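Local coordinates for protein sortase (Actinomyces oris, PDB 5UTT) that probably acts as a sortase, a cysteine transpeptidase of the class E family that attaches surface proteins to the cell wall of this Gram-positive bacterium, at residues 18-23 / 103-108; 36-41 / 182-187; 124-127 / 132-135; 88-93 / 154-159. All coordinates share one frame; numbering follows the deposited sequence.

Contact 1 of 4, residues 18-23 / 103-108; sequences PVMEQV and VSTAKT
M20 meets T105 tip to tip, and this is the tighter of two small van der Waals patches. The M20 methyl CE lies 3.7 Å from T105 CG2, with SD of M20 almost as near the same methyl at 3.8 Å. Bends at chi2 (-63°) and chi3 (-79°) curl the thioether round, bringing both SD and CE onto the threonine although CB of M20 does not point at it. T105 is buried, and L70 and Y110 pack against both it and M20. At P18, which is partly exposed, the fit is somewhat looser, with a single atom pair below 4 Å: CG of the ring stands 3.8 Å from T108 OG1, and CD of P18 is 4.2 Å from T108 CG2. No hydrogen bond crosses between the segments; the polar grip comes from next door, where P18 O is bonded to Y110 OH and the backbone of M20 pairs with L70. The outer side is solvent-facing, with V19 and E21 exposed on one segment and A106 and K107 on the other. T105 and T108 flank those last two residues, and the backbone bond from T105 N to T108 O (2.9 Å) closes the bend. The pattern is that of a beta-hairpin with a two-residue turn, here joining strands 100-104 and 108-120 of the sortase beta fold, with the extended N-terminal segment laid across the hairpin end.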
loop_
_atom_site.group_PDB
_atom_site.type_symbol
_atom_site.label_atom_id
_atom_site.label_comp_id
_atom_site.label_asym_id
_atom_site.label_seq_id
_atom_site.Cartn_x
_atom_site.Cartn_y
_atom_site.Cartn_z
ATOM N N PRO A 18 -4.777 7.670 -13.870
ATOM C CA PRO A 18 -5.657 6.645 -14.397
ATOM C C PRO A 18 -6.160 5.742 -13.271
ATOM O O PRO A 18 -5.417 5.466 -12.321
ATOM C CB PRO A 18 -4.772 5.872 -15.383
ATOM C CG PRO A 18 -3.551 6.683 -15.569
ATOM C CD PRO A 18 -3.395 7.531 -14.351
ATOM N N VAL A 19 -7.411 5.293 -13.371
ATOM C CA VAL A 19 -7.993 4.443 -12.354
ATOM C C VAL A 19 -7.825 3.005 -12.798
ATOM O O VAL A 19 -8.067 2.681 -13.953
ATOM C CB VAL A 19 -9.471 4.757 -12.103
ATOM C CG1 VAL A 19 -10.044 3.814 -11.051
ATOM C CG2 VAL A 19 -9.627 6.202 -11.625
ATOM N N MET A 20 -7.378 2.151 -11.896
ATOM C CA MET A 20 -7.308 0.723 -12.226
ATOM C C MET A 20 -8.711 0.112 -12.208
ATOM O O MET A 20 -9.514 0.408 -11.331
ATOM C CB MET A 20 -6.413 -0.009 -11.232
ATOM C CG MET A 20 -4.959 0.418 -11.226
ATOM S SD MET A 20 -4.099 0.119 -12.763
ATOM C CE MET A 20 -3.747 -1.633 -12.620
ATOM N N GLU A 21 -8.978 -0.779 -13.159
ATOM C CA GLU A 21 -10.214 -1.564 -13.186
ATOM C C GLU A 21 -10.110 -2.680 -12.152
ATOM O O GLU A 21 -9.042 -3.237 -11.974
ATOM C CB GLU A 21 -10.404 -2.194 -14.568
ATOM C CG GLU A 21 -10.573 -1.150 -15.669
ATOM C CD GLU A 21 -10.974 -1.724 -17.013
ATOM O OE1 GLU A 21 -10.766 -2.948 -17.255
ATOM O OE2 GLU A 21 -11.504 -0.929 -17.835
ATOM N N GLN A 22 -11.208 -2.976 -11.469
ATOM C CA GLN A 22 -11.262 -4.103 -10.535
ATOM C C GLN A 22 -10.942 -5.411 -11.240
ATOM O O GLN A 22 -11.389 -5.656 -12.358
ATOM C CB GLN A 22 -12.645 -4.177 -9.882
ATOM C CG GLN A 22 -12.860 -5.310 -8.888
ATOM C CD GLN A 22 -14.136 -5.101 -8.094
ATOM O OE1 GLN A 22 -14.984 -4.302 -8.487
ATOM N NE2 GLN A 22 -14.251 -5.759 -6.946
ATOM N N VAL A 23 -10.173 -6.251 -10.575
ATOM C CA VAL A 23 -9.784 -7.567 -11.108
ATOM C C VAL A 23 -10.342 -8.662 -10.189
ATOM O O VAL A 23 -10.787 -8.384 -9.057
ATOM C CB VAL A 23 -8.235 -7.723 -11.242
ATOM C CG1 VAL A 23 -7.659 -6.712 -12.208
ATOM C CG2 VAL A 23 -7.530 -7.654 -9.878
ATOM N N VAL A 103 3.309 2.583 -5.908
ATOM C CA VAL A 103 2.768 1.423 -6.572
ATOM C C VAL A 103 3.082 1.441 -8.057
ATOM O O VAL A 103 2.821 2.414 -8.755
ATOM C CB VAL A 103 1.263 1.185 -6.305
ATOM C CG1 VAL A 103 0.829 -0.135 -6.928
ATOM C CG2 VAL A 103 0.993 1.268 -4.815
ATOM N N SER A 104 3.648 0.370 -8.552
ATOM C CA SER A 104 3.857 0.270 -9.999
ATOM C C SER A 104 2.794 -0.651 -10.616
ATOM O O SER A 104 2.608 -1.793 -10.185
ATOM C CB SER A 104 5.275 -0.167 -10.336
ATOM O OG SER A 104 5.538 -1.504 -9.983
ATOM N N THR A 105 2.161 -0.171 -11.680
ATOM C CA THR A 105 1.282 -1.010 -12.505
ATOM C C THR A 105 1.885 -1.103 -13.894
ATOM O O THR A 105 2.925 -0.479 -14.170
ATOM C CB THR A 105 -0.137 -0.426 -12.556
ATOM O OG1 THR A 105 -0.144 0.824 -13.260
ATOM C CG2 THR A 105 -0.689 -0.270 -11.142
ATOM N N ALA A 106 1.259 -1.865 -14.778
ATOM C CA ALA A 106 1.781 -2.047 -16.110
ATOM C C ALA A 106 1.985 -0.725 -16.876
ATOM O O ALA A 106 2.901 -0.590 -17.695
ATOM C CB ALA A 106 0.897 -2.979 -16.897
ATOM N N LYS A 107 1.104 0.230 -16.632
ATOM C CA LYS A 107 1.116 1.499 -17.355
ATOM C C LYS A 107 1.578 2.726 -16.547
ATOM O O LYS A 107 1.972 3.775 -17.103
ATOM C CB LYS A 107 -0.312 1.724 -17.899
ATOM C CG LYS A 107 -0.773 0.601 -18.817
ATOM C CD LYS A 107 -2.157 0.793 -19.459
ATOM C CE LYS A 107 -2.569 -0.488 -20.171
ATOM N NZ LYS A 107 -3.997 -0.562 -20.569
ATOM N N THR A 108 1.560 2.609 -15.228
ATOM C CA THR A 108 1.562 3.777 -14.352
ATOM C C THR A 108 2.368 3.644 -13.077
ATOM O O THR A 108 2.403 2.583 -12.505
ATOM C CB THR A 108 0.101 4.181 -13.992
ATOM O OG1 THR A 108 -0.658 4.313 -15.206
ATOM C CG2 THR A 108 0.061 5.511 -13.169
#

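Contact 2 of 4, residues 36-41 / 182-187; sequences KWYGVT and SVLNDP
Y38 reaches across to the chain at S182-N185, and its hydroxyl carries the polar part of the contact. The backbone N-H of L184 donates to Y38 OH over 3.1 Å in a nearly straight bond, 167° at the hydrogen. A water in the plane of the ring lies 2.6 Å from the same Y38 OH and donates to the carbonyl O of N185 at 2.7 Å. The phenol oxygen is thus tied directly to one residue of the 182-187 segment and, through water, to the next.

The apolar part belongs to L184. The two side chains run antiparallel alongside each other, putting L184 CD1 over one face of the Y38 ring in a CH-pi contact, 3.9 Å from the centroid and 17° off the normal. The methyl is displaced toward the rim, nearest to Y38 CD2 at 3.7 Å. An extended chi2 (179°) carries CD1 of L184 back along the ring while the backbone N stays at the hydroxyl end.

Van der Waals contacts complete the fit: S182 O sits at the ring edge, 3.4 Å from Y38 CE2, and V183 CA is 3.5 Å from Y38 OH.

Around this surface contact, S182 OG is hydrogen-bonded to E100 and Y38 also touches V33 and N43. V183 packs inward on I102 and W109, so the C-terminal tail lies against strands 100-104 and 108-120, while Y38 comes from the loop between strands 28-33 and 45-49.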
loop_
_atom_site.group_PDB
_atom_site.type_symbol
_atom_site.label_atom_id
_atom_site.label_comp_id
_atom_site.label_asym_id
_atom_site.label_seq_id
_atom_site.Cartn_x
_atom_site.Cartn_y
_atom_site.Cartn_z
ATOM N N LYS A 36 12.164 3.376 1.684
ATOM C CA LYS A 36 12.787 3.050 2.982
ATOM C C LYS A 36 13.016 1.559 3.268
ATOM O O LYS A 36 13.555 1.211 4.333
ATOM C CB LYS A 36 11.968 3.629 4.098
ATOM C CG LYS A 36 12.218 5.126 4.231
ATOM C CD LYS A 36 11.921 5.548 5.637
ATOM C CE LYS A 36 12.548 6.875 5.985
ATOM N NZ LYS A 36 11.853 7.356 7.203
ATOM N N TRP A 37 12.533 0.704 2.402
ATOM C CA TRP A 37 12.694 -0.729 2.557
ATOM C C TRP A 37 13.775 -1.271 1.631
ATOM O O TRP A 37 14.069 -2.511 1.679
ATOM C CB TRP A 37 11.359 -1.472 2.342
ATOM C CG TRP A 37 10.314 -1.188 3.385
ATOM C CD1 TRP A 37 10.496 -0.515 4.574
ATOM C CD2 TRP A 37 8.933 -1.573 3.365
ATOM N NE1 TRP A 37 9.338 -0.428 5.253
ATOM C CE2 TRP A 37 8.349 -1.052 4.550
ATOM C CE3 TRP A 37 8.117 -2.270 2.459
ATOM C CZ2 TRP A 37 7.008 -1.238 4.862
ATOM C CZ3 TRP A 37 6.782 -2.431 2.776
ATOM C CH2 TRP A 37 6.246 -1.901 3.966
ATOM N N TYR A 38 14.421 -0.404 0.849
ATOM C CA TYR A 38 15.600 -0.822 0.091
ATOM C C TYR A 38 16.633 -1.311 1.110
ATOM O O TYR A 38 16.941 -0.626 2.079
ATOM C CB TYR A 38 16.157 0.263 -0.793
ATOM C CG TYR A 38 15.428 0.440 -2.098
ATOM C CD1 TYR A 38 15.235 -0.633 -2.974
ATOM C CD2 TYR A 38 14.960 1.693 -2.485
ATOM C CE1 TYR A 38 14.589 -0.469 -4.185
ATOM C CE2 TYR A 38 14.312 1.868 -3.686
ATOM C CZ TYR A 38 14.140 0.806 -4.542
ATOM O OH TYR A 38 13.505 1.038 -5.726
ATOM N N GLY A 39 17.101 -2.536 0.931
ATOM C CA GLY A 39 18.092 -3.109 1.834
ATOM C C GLY A 39 17.477 -3.893 2.974
ATOM O O GLY A 39 18.191 -4.594 3.700
ATOM N N VAL A 40 16.164 -3.777 3.130
ATOM C CA VAL A 40 15.387 -4.491 4.127
ATOM C C VAL A 40 14.765 -5.724 3.487
ATOM O O VAL A 40 15.046 -6.865 3.892
ATOM C CB VAL A 40 14.296 -3.584 4.742
ATOM C CG1 VAL A 40 13.474 -4.357 5.771
ATOM C CG2 VAL A 40 14.919 -2.314 5.310
ATOM N N THR A 41 13.953 -5.508 2.454
ATOM C CA THR A 41 13.318 -6.580 1.708
ATOM C C THR A 41 13.760 -6.507 0.245
ATOM O O THR A 41 14.476 -5.593 -0.110
ATOM C CB THR A 41 11.780 -6.505 1.806
ATOM O OG1 THR A 41 11.298 -5.413 1.045
ATOM C CG2 THR A 41 11.316 -6.289 3.235
ATOM N N SER A 182 13.419 8.119 -6.637
ATOM C CA SER A 182 13.715 7.198 -5.522
ATOM C C SER A 182 13.841 5.742 -5.969
ATOM O O SER A 182 14.404 4.913 -5.240
ATOM C CB SER A 182 12.625 7.266 -4.460
ATOM O OG SER A 182 11.352 6.944 -5.012
ATOM N N VAL A 183 13.250 5.411 -7.114
ATOM C CA VAL A 183 13.250 4.023 -7.565
ATOM C C VAL A 183 14.677 3.746 -8.045
ATOM O O VAL A 183 15.160 4.415 -8.943
ATOM C CB VAL A 183 12.171 3.790 -8.643
ATOM C CG1 VAL A 183 12.428 2.491 -9.412
ATOM C CG2 VAL A 183 10.792 3.792 -7.987
ATOM N N LEU A 184 15.353 2.763 -7.441
ATOM C CA LEU A 184 16.769 2.521 -7.703
ATOM C C LEU A 184 17.026 1.567 -8.859
ATOM O O LEU A 184 18.104 1.595 -9.437
ATOM C CB LEU A 184 17.470 1.950 -6.474
ATOM C CG LEU A 184 17.541 2.842 -5.237
ATOM C CD1 LEU A 184 18.263 2.079 -4.123
ATOM C CD2 LEU A 184 18.203 4.178 -5.545
ATOM N N ASN A 185 16.068 0.688 -9.115
ATOM C CA ASN A 185 16.088 -0.190 -10.264
ATOM C C ASN A 185 14.665 -0.607 -10.558
ATOM O O ASN A 185 13.777 -0.416 -9.722
ATOM C CB ASN A 185 16.913 -1.446 -9.961
ATOM C CG ASN A 185 16.370 -2.229 -8.771
ATOM O OD1 ASN A 185 15.620 -3.179 -8.923
ATOM N ND2 ASN A 185 16.719 -1.808 -7.599
ATOM N N ASP A 186 14.465 -1.214 -11.726
ATOM C CA ASP A 186 13.130 -1.609 -12.131
ATOM C C ASP A 186 12.682 -2.721 -11.205
ATOM O O ASP A 186 13.365 -3.750 -11.112
ATOM C CB ASP A 186 13.109 -2.080 -13.595
ATOM C CG ASP A 186 11.749 -1.917 -14.247
ATOM O OD1 ASP A 186 10.720 -1.989 -13.539
ATOM O OD2 ASP A 186 11.711 -1.732 -15.484
ATOM N N PRO A 187 11.548 -2.534 -10.509
ATOM C CA PRO A 187 10.978 -3.598 -9.689
ATOM C C PRO A 187 10.444 -4.733 -10.526
ATOM O O PRO A 187 10.421 -5.886 -10.049
ATOM C CB PRO A 187 9.848 -2.919 -8.932
ATOM C CG PRO A 187 9.484 -1.767 -9.783
ATOM C CD PRO A 187 10.737 -1.303 -10.449
HETATM O O HOH W 1 12.801 -0.986 -7.261
#

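Contact 3 of 4, residues 124-127 / 132-135; sequences QVEV and PNQP
E126 touches the 132-135 segment with both its backbone and the root of its side chain, and the side chain can be followed outward. CB of E126 rests against the ring of P135, 3.8 Å from CD and 4.1 Å from CG. The next atom, E126 CG, lies 4.0 Å from N133 CA; it is held between the backbone N and the carbonyl carbon of its own residue (chi1 67°), which sets it beside the incoming chain. Beyond CG the side chain bends and leads the carboxylate away from that chain, back over its own segment. There OE2 of E126 accepts from Q124 NE2 over 3.2 Å, on the syn side though out of the carboxylate plane, while that oxygen lies close to the amide plane of Q124.

The polar link across the contact is made by the backbone. N133 N donates to E126 O at 2.8 Å, but the N-H...O angle is 143° and the donor stands 45° above the carbonyl plane, so the bond is short yet bent. N133 has the positive phi of a left-handed residue. Its side chain crosses that of V127, bringing N133 OD1 to 3.5 Å from V127 CG1. V127 and P132 both pack toward strand 161-174, where V127 O accepts from H166 NE2.

The 3-10 segment that starts at V125 is thereby clipped to a segment only a few residues further on, within the long connection from strand 108-120 to strand 142-150. By strand order this should be the beta6/beta7 loop of sortases, which in well-studied relatives forms a wall of the sorting-signal groove.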
loop_
_atom_site.group_PDB
_atom_site.type_symbol
_atom_site.label_atom_id
_atom_site.label_comp_id
_atom_site.label_asym_id
_atom_site.label_seq_id
_atom_site.Cartn_x
_atom_site.Cartn_y
_atom_site.Cartn_z
ATOM N N GLN A 124 -11.397 -1.961 14.446
ATOM C CA GLN A 124 -11.463 -0.514 14.116
ATOM C C GLN A 124 -11.295 -0.289 12.626
ATOM O O GLN A 124 -10.296 0.276 12.182
ATOM C CB GLN A 124 -10.380 0.231 14.885
ATOM C CG GLN A 124 -10.667 0.327 16.357
ATOM C CD GLN A 124 -9.669 1.174 17.092
ATOM O OE1 GLN A 124 -8.789 0.679 17.831
ATOM N NE2 GLN A 124 -9.796 2.488 16.908
ATOM N N VAL A 125 -12.293 -0.718 11.876
ATOM C CA VAL A 125 -12.274 -0.743 10.416
ATOM C C VAL A 125 -12.362 0.659 9.795
ATOM O O VAL A 125 -12.163 0.825 8.579
ATOM C CB VAL A 125 -13.417 -1.617 9.863
ATOM C CG1 VAL A 125 -13.343 -3.023 10.423
ATOM C CG2 VAL A 125 -14.782 -1.003 10.125
ATOM N N GLU A 126 -12.666 1.666 10.606
ATOM C CA GLU A 126 -12.667 3.056 10.102
ATOM C C GLU A 126 -11.294 3.443 9.486
ATOM O O GLU A 126 -11.189 4.349 8.661
ATOM C CB GLU A 126 -13.043 4.036 11.215
ATOM C CG GLU A 126 -12.006 4.140 12.327
ATOM C CD GLU A 126 -12.301 3.225 13.499
ATOM O OE1 GLU A 126 -13.125 2.271 13.385
ATOM O OE2 GLU A 126 -11.722 3.502 14.567
ATOM N N VAL A 127 -10.232 2.752 9.872
ATOM C CA VAL A 127 -8.908 3.110 9.341
ATOM C C VAL A 127 -8.822 2.860 7.821
ATOM O O VAL A 127 -7.931 3.392 7.154
ATOM C CB VAL A 127 -7.777 2.374 10.097
ATOM C CG1 VAL A 127 -7.854 2.690 11.592
ATOM C CG2 VAL A 127 -7.839 0.868 9.859
ATOM N N PRO A 132 -9.959 7.998 5.442
ATOM C CA PRO A 132 -9.302 7.356 6.586
ATOM C C PRO A 132 -9.774 7.894 7.921
ATOM O O PRO A 132 -9.798 9.122 8.114
ATOM C CB PRO A 132 -7.827 7.689 6.362
ATOM C CG PRO A 132 -7.688 7.731 4.900
ATOM C CD PRO A 132 -8.983 8.319 4.390
ATOM N N ASN A 133 -10.203 6.978 8.796
ATOM C CA ASN A 133 -10.675 7.284 10.152
ATOM C C ASN A 133 -12.000 8.059 10.228
ATOM O O ASN A 133 -12.336 8.551 11.304
ATOM C CB ASN A 133 -9.610 8.077 10.918
ATOM C CG ASN A 133 -8.300 7.354 10.997
ATOM O OD1 ASN A 133 -8.262 6.146 11.090
ATOM N ND2 ASN A 133 -7.220 8.101 10.969
ATOM N N GLN A 134 -12.741 8.174 9.118
ATOM C CA GLN A 134 -14.010 8.923 9.101
ATOM C C GLN A 134 -15.017 8.144 8.297
ATOM O O GLN A 134 -15.194 8.395 7.110
ATOM C CB GLN A 134 -13.811 10.299 8.483
ATOM C CG GLN A 134 -12.750 11.125 9.165
ATOM C CD GLN A 134 -12.660 12.515 8.590
ATOM O OE1 GLN A 134 -13.678 13.112 8.216
ATOM N NE2 GLN A 134 -11.439 13.041 8.493
ATOM N N PRO A 135 -15.653 7.139 8.918
ATOM C CA PRO A 135 -16.506 6.266 8.113
ATOM C C PRO A 135 -17.727 6.941 7.484
ATOM O O PRO A 135 -18.244 6.446 6.497
ATOM C CB PRO A 135 -16.939 5.176 9.103
ATOM C CG PRO A 135 -16.727 5.764 10.447
ATOM C CD PRO A 135 -15.579 6.706 10.322
#

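Contact 4 of 4, residues 88-93 / 154-159; sequences SFRRID and AGEFGN
A salt-bridge network of R90, R91, D93 and E156 joins two surface loops, with the E156 carboxylate between the two arginines. R90 NE donates to E156 OE2 at 2.9 Å; the oxygen is met on its syn side, though out of the carboxylate plane. Extended from CG to NE, with CG anti to the backbone N, the R90 side chain crosses E156 obliquely. R91 serves the other oxygen end-on, NH1 at 3.0 Å and NH2 at 3.3 Å from E156 OE1, both nitrogens approaching from the same face of the carboxylate. The guanidinium and carboxylate planes are 71° apart, so this is no flat two-oxygen pairing. Bends at chi2 and chi3 also turn R91 side-on to D93, where NE meets OD1 at 2.9 Å and NH2 meets OD2 at 3.0 Å. Held on two edges, the R91 guanidinium has little freedom to rotate.

The 154-159 segment lies in the loop between strands 142-150 and 161-174, the beta7/beta8 loop of sortases. The N159 side chain touches C149 and its backbone O is bonded to R162, while F89 pairs through its backbone with H81; these three partners probably are the His-Cys-Arg catalytic set of the family. S88 OG accepts from R90 N at 3.1 Å in an ST turn that shapes the chain just before the arginines. A water donates to E156 OE1 at 2.7 Å and accepts from R91 NH2, adding a bridge beside the direct bonds.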
loop_
_atom_site.group_PDB
_atom_site.type_symbol
_atom_site.label_atom_id
_atom_site.label_comp_id
_atom_site.label_asym_id
_atom_site.label_seq_id
_atom_site.Cartn_x
_atom_site.Cartn_y
_atom_site.Cartn_z
ATOM N N SER A 88 7.590 -8.365 2.770
ATOM C CA SER A 88 6.703 -8.320 3.912
ATOM C C SER A 88 6.512 -6.873 4.369
ATOM O O SER A 88 7.229 -6.010 3.914
ATOM C CB SER A 88 7.298 -9.028 5.082
ATOM O OG SER A 88 8.406 -8.283 5.591
ATOM N N PHE A 89 5.659 -6.642 5.358
ATOM C CA PHE A 89 5.511 -5.272 5.960
ATOM C C PHE A 89 6.311 -5.215 7.285
ATOM O O PHE A 89 5.969 -4.523 8.267
ATOM C CB PHE A 89 4.019 -4.933 6.186
ATOM C CG PHE A 89 3.210 -4.653 4.931
ATOM C CD1 PHE A 89 3.757 -4.768 3.662
ATOM C CD2 PHE A 89 1.884 -4.263 5.034
ATOM C CE1 PHE A 89 3.017 -4.462 2.537
ATOM C CE2 PHE A 89 1.144 -3.972 3.900
ATOM C CZ PHE A 89 1.693 -4.102 2.662
ATOM N N ARG A 90 7.372 -6.028 7.377
ATOM C CA ARG A 90 8.122 -6.131 8.611
ATOM C C ARG A 90 8.480 -4.781 9.205
ATOM O O ARG A 90 8.396 -4.595 10.435
ATOM C CB ARG A 90 9.417 -6.883 8.346
ATOM C CG ARG A 90 10.241 -7.133 9.590
ATOM C CD ARG A 90 11.542 -7.781 9.175
ATOM N NE ARG A 90 12.265 -8.289 10.307
ATOM C CZ ARG A 90 13.487 -8.807 10.238
ATOM N NH1 ARG A 90 14.124 -8.870 9.069
ATOM N NH2 ARG A 90 14.073 -9.256 11.340
ATOM N N ARG A 91 8.921 -3.869 8.349
ATOM C CA ARG A 91 9.519 -2.634 8.809
ATOM C C ARG A 91 8.577 -1.512 8.498
ATOM O O ARG A 91 9.003 -0.428 8.193
ATOM C CB ARG A 91 10.943 -2.429 8.275
ATOM C CG ARG A 91 11.973 -3.341 8.936
ATOM C CD ARG A 91 12.453 -2.744 10.254
ATOM N NE ARG A 91 11.480 -2.820 11.363
ATOM C CZ ARG A 91 11.282 -3.888 12.124
ATOM N NH1 ARG A 91 11.970 -5.033 11.932
ATOM N NH2 ARG A 91 10.390 -3.821 13.105
ATOM N N ILE A 92 7.280 -1.791 8.642
ATOM C CA ILE A 92 6.250 -0.746 8.521
ATOM C C ILE A 92 6.526 0.424 9.462
ATOM O O ILE A 92 6.097 1.567 9.189
ATOM C CB ILE A 92 4.855 -1.355 8.735
ATOM C CG1 ILE A 92 3.761 -0.397 8.217
ATOM C CG2 ILE A 92 4.635 -1.760 10.176
ATOM C CD1 ILE A 92 2.406 -1.036 8.045
ATOM N N ASP A 93 7.212 0.133 10.556
ATOM C CA ASP A 93 7.502 1.117 11.623
ATOM C C ASP A 93 8.540 2.162 11.220
ATOM O O ASP A 93 8.733 3.118 11.960
ATOM C CB ASP A 93 7.930 0.430 12.924
ATOM C CG ASP A 93 9.122 -0.496 12.736
ATOM O OD1 ASP A 93 9.632 -0.622 11.621
ATOM O OD2 ASP A 93 9.556 -1.063 13.739
ATOM N N ALA A 154 4.689 -7.398 22.375
ATOM C CA ALA A 154 5.715 -8.081 21.585
ATOM C C ALA A 154 6.010 -7.413 20.228
ATOM O O ALA A 154 6.778 -7.954 19.452
ATOM C CB ALA A 154 5.348 -9.552 21.393
ATOM N N GLY A 155 5.371 -6.264 19.929
ATOM C CA GLY A 155 5.588 -5.573 18.655
ATOM C C GLY A 155 5.527 -6.403 17.370
ATOM O O GLY A 155 4.510 -6.969 17.029
ATOM N N GLU A 156 6.639 -6.426 16.645
ATOM C CA GLU A 156 6.754 -7.175 15.406
ATOM C C GLU A 156 6.270 -8.643 15.556
ATOM O O GLU A 156 5.813 -9.279 14.599
ATOM C CB GLU A 156 8.204 -7.064 14.896
ATOM C CG GLU A 156 8.478 -7.662 13.535
ATOM C CD GLU A 156 9.967 -7.794 13.227
ATOM O OE1 GLU A 156 10.783 -7.023 13.792
ATOM O OE2 GLU A 156 10.301 -8.669 12.407
ATOM N N PHE A 157 6.392 -9.176 16.770
ATOM C CA PHE A 157 6.115 -10.585 17.016
ATOM C C PHE A 157 4.798 -10.807 17.771
ATOM O O PHE A 157 4.580 -11.861 18.383
ATOM C CB PHE A 157 7.311 -11.190 17.760
ATOM C CG PHE A 157 8.616 -10.911 17.071
ATOM C CD1 PHE A 157 9.062 -11.736 16.059
ATOM C CD2 PHE A 157 9.328 -9.747 17.360
ATOM C CE1 PHE A 157 10.249 -11.453 15.377
ATOM C CE2 PHE A 157 10.507 -9.462 16.688
ATOM C CZ PHE A 157 10.965 -10.321 15.700
ATOM N N GLY A 158 3.931 -9.791 17.759
ATOM C CA GLY A 158 2.625 -9.869 18.376
ATOM C C GLY A 158 1.531 -9.452 17.420
ATOM O O GLY A 158 1.781 -9.035 16.282
ATOM N N ASN A 159 0.296 -9.671 17.836
ATOM C CA ASN A 159 -0.819 -9.492 16.914
ATOM C C ASN A 159 -2.116 -9.141 17.593
ATOM O O ASN A 159 -3.210 -9.375 17.040
ATOM C CB ASN A 159 -0.977 -10.720 15.992
ATOM C CG ASN A 159 -1.139 -12.002 16.754
ATOM O OD1 ASN A 159 -0.879 -12.057 17.959
ATOM N ND2 ASN A 159 -1.587 -13.051 16.060
HETATM O O HOH W 2 10.855 -5.246 15.868
#

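Overall arrangement
All four contacts lie in the part of the longer protein that holds its sortase domain. Contacts 2 and 4 are directly joined, their centres about 19 Å apart: W37 NE1 lies 3.0 Å from R91 O, probably as a hydrogen bond, and V40 packs on R91. Contact 4 lies beside the probable active site, reaching C149 and R162 through N159 and H81 through F89. Contact 1 touches contact 2 only by packing, S104 OG to P187 CG at 4.0 Å, and its centre lies about 28 Å from that of contact 4, across the chain's centre. Contact 3 touches none of the others; its nearest atoms are about 11 Å from contact 4. Along the sequence it is nested inside the loops closed by contacts 2 and 4.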